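Local coordinates for protein glutathione S-transferase (Cupriavidus metallidurans, PDB 4MK3) that probably catalyses the conjugation of glutathione to electrophilic substrates and binds glutathione sulfinic acid, at residues K36-L41 and Y48-E53. Sequence-based numbering, arbitrary orientation.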
loop_
_atom_site.group_PDB
_atom_site.type_symbol
_atom_site.label_atom_id
_atom_site.label_comp_id
_atom_site.label_asym_id
_atom_site.label_seq_id
_atom_site.Cartn_x
_atom_site.Cartn_y
_atom_site.Cartn_z
ATOM N N LYS A 36 12.591 -2.338 5.074
ATOM C CA LYS A 36 12.512 -0.936 4.688
ATOM C C LYS A 36 12.408 -0.018 5.900
ATOM O O LYS A 36 13.120 0.986 6.018
ATOM C CB LYS A 36 11.335 -0.718 3.724
ATOM C CG LYS A 36 11.110 0.736 3.319
ATOM C CD LYS A 36 9.941 0.907 2.337
ATOM C CE LYS A 36 8.646 0.458 2.977
ATOM N NZ LYS A 36 7.445 0.772 2.153
ATOM N N VAL A 37 11.523 -0.367 6.836
ATOM C CA VAL A 37 11.359 0.415 8.047
ATOM C C VAL A 37 12.614 0.385 8.916
ATOM O O VAL A 37 13.035 1.400 9.441
ATOM C CB VAL A 37 10.145 -0.086 8.846
ATOM C CG1 VAL A 37 10.146 0.504 10.263
ATOM C CG2 VAL A 37 8.856 0.213 8.089
ATOM N N ARG A 38 13.213 -0.783 9.069
ATOM C CA ARG A 38 14.416 -0.888 9.864
ATOM C C ARG A 38 15.567 -0.081 9.267
ATOM O O ARG A 38 16.335 0.542 9.998
ATOM C CB ARG A 38 14.801 -2.341 10.042
ATOM C CG ARG A 38 13.738 -3.142 10.763
ATOM C CD ARG A 38 14.126 -4.573 10.821
ATOM N NE ARG A 38 15.332 -4.741 11.604
ATOM C CZ ARG A 38 16.173 -5.745 11.447
ATOM N NH1 ARG A 38 15.934 -6.632 10.503
ATOM N NH2 ARG A 38 17.247 -5.847 12.219
ATOM N N VAL A 39 15.675 -0.077 7.946
ATOM C CA VAL A 39 16.691 0.752 7.291
ATOM C C VAL A 39 16.436 2.234 7.573
ATOM O O VAL A 39 17.357 2.966 7.918
ATOM C CB VAL A 39 16.774 0.451 5.788
ATOM C CG1 VAL A 39 17.598 1.522 5.059
ATOM C CG2 VAL A 39 17.365 -0.948 5.563
ATOM N N VAL A 40 15.186 2.671 7.456
ATOM C CA VAL A 40 14.858 4.044 7.762
ATOM C C VAL A 40 15.248 4.343 9.215
ATOM O O VAL A 40 15.916 5.328 9.506
ATOM C CB VAL A 40 13.360 4.332 7.542
ATOM C CG1 VAL A 40 12.989 5.695 8.112
ATOM C CG2 VAL A 40 13.034 4.266 6.044
ATOM N N LEU A 41 14.833 3.502 10.155
ATOM C CA LEU A 41 15.158 3.770 11.555
ATOM C C LEU A 41 16.657 3.833 11.811
ATOM O O LEU A 41 17.133 4.661 12.570
ATOM C CB LEU A 41 14.510 2.735 12.471
ATOM C CG LEU A 41 12.979 2.801 12.475
ATOM C CD1 LEU A 41 12.380 1.548 13.064
ATOM C CD2 LEU A 41 12.510 4.005 13.271
ATOM N N TYR A 48 14.794 1.804 18.967
ATOM C CA TYR A 48 13.530 1.069 19.073
ATOM C C TYR A 48 13.812 -0.362 19.495
ATOM O O TYR A 48 14.944 -0.847 19.365
ATOM C CB TYR A 48 12.766 1.088 17.752
ATOM C CG TYR A 48 13.448 0.273 16.656
ATOM C CD1 TYR A 48 14.531 0.778 15.957
ATOM C CD2 TYR A 48 12.997 -0.995 16.317
ATOM C CE1 TYR A 48 15.140 0.043 14.980
ATOM C CE2 TYR A 48 13.611 -1.742 15.350
ATOM C CZ TYR A 48 14.686 -1.224 14.682
ATOM O OH TYR A 48 15.310 -1.956 13.694
ATOM N N GLU A 49 12.809 -1.008 20.080
ATOM C CA GLU A 49 12.898 -2.414 20.442
ATOM C C GLU A 49 12.378 -3.239 19.287
ATOM O O GLU A 49 11.292 -2.985 18.783
ATOM C CB GLU A 49 12.056 -2.699 21.684
ATOM C CG GLU A 49 12.062 -4.148 22.125
ATOM C CD GLU A 49 11.212 -4.390 23.354
ATOM O OE1 GLU A 49 10.753 -3.402 23.973
ATOM O OE2 GLU A 49 11.002 -5.576 23.691
ATOM N N MET A 50 13.170 -4.213 18.856
ATOM C CA MET A 50 12.807 -5.108 17.781
ATOM C C MET A 50 12.119 -6.321 18.387
ATOM O O MET A 50 12.669 -6.961 19.280
ATOM C CB MET A 50 14.071 -5.558 17.038
ATOM C CG MET A 50 13.847 -6.627 15.968
ATOM S SD MET A 50 12.953 -6.004 14.540
ATOM C CE MET A 50 13.011 -7.428 13.435
ATOM N N ILE A 51 10.918 -6.638 17.909
ATOM C CA ILE A 51 10.194 -7.813 18.404
ATOM C C ILE A 51 9.855 -8.711 17.222
ATOM O O ILE A 51 9.023 -8.347 16.385
ATOM C CB ILE A 51 8.899 -7.438 19.161
ATOM C CG1 ILE A 51 9.223 -6.492 20.322
ATOM C CG2 ILE A 51 8.233 -8.703 19.707
ATOM C CD1 ILE A 51 8.013 -6.000 21.086
ATOM N N GLU A 52 10.508 -9.870 17.128
ATOM C CA GLU A 52 10.253 -10.778 16.017
ATOM C C GLU A 52 8.902 -11.404 16.265
ATOM O O GLU A 52 8.649 -11.902 17.369
ATOM C CB GLU A 52 11.308 -11.890 15.910
ATOM C CG GLU A 52 12.665 -11.441 15.382
ATOM C CD GLU A 52 13.581 -10.906 16.459
ATOM O OE1 GLU A 52 14.557 -10.196 16.118
ATOM O OE2 GLU A 52 13.340 -11.209 17.645
ATOM N N GLU A 53 8.052 -11.393 15.248
ATOM C CA GLU A 53 6.702 -11.927 15.338
ATOM C C GLU A 53 6.435 -12.737 14.076
ATOM O O GLU A 53 6.589 -12.202 12.973
ATOM C CB GLU A 53 5.726 -10.747 15.434
ATOM C CG GLU A 53 4.265 -11.124 15.561
ATOM C CD GLU A 53 3.951 -11.902 16.827
ATOM O OE1 GLU A 53 4.698 -11.802 17.838
ATOM O OE2 GLU A 53 2.967 -12.666 16.800
HETATM O O HOH W 1 17.158 -0.749 12.348
#
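Helix 32-44, through R38 and L41 one turn apart, lies beside M50 of the edge strand 49-52 and Y48, the residue just before that strand. The CA atoms of L41 and Y48 stand 8.2 Å apart and those of R38 and M50 9.1 Å, a spacing bridged by side chains and one water. Backbone hydrogen bonds V40 N to K36 O and L41 N to V37 O keep this part of the helix regular. L41 lays its CD1 methyl over the centre of one face of the Y48 ring, a CH-pi contact of 3.7 Å to the centroid, close to the ring normal, while its CB rests against Y48 CE1. The phenol reaches the helix because Y48 CG is set between its own backbone N and carbonyl carbon (chi1 69°). In the R38 conformer described here, Y48 OH lies at the edge of the guanidinium, in plane, and accepts a weak hydrogen bond from R38 NE (3.5 Å, 159°); ring and guanidinium planes are turned 70° apart. A water in the ring plane joins Y48 OH (2.6 Å) to R38 O (2.8 Å), donating to the carbonyl. Over one guanidinium face M50 brings its thioether, SD standing 4.0 Å from R38 NE, with CE offset toward the rim. L25 of strand 24-27 touches both R38 and Y48; the contact joins the helix and second strand of this beta-alpha-beta unit in the thioredoxin-like N-terminal domain. A leucine in place of Y48 would probably leave R38 NE without this acceptor and the bridging water without its phenol partner. The helix-strand junction thus sets an apolar CH-pi contact beside polar links at the hydroxyl: water ties the phenol to the helix backbone, while the R38 side chain, deposited in two conformers, is held only lightly.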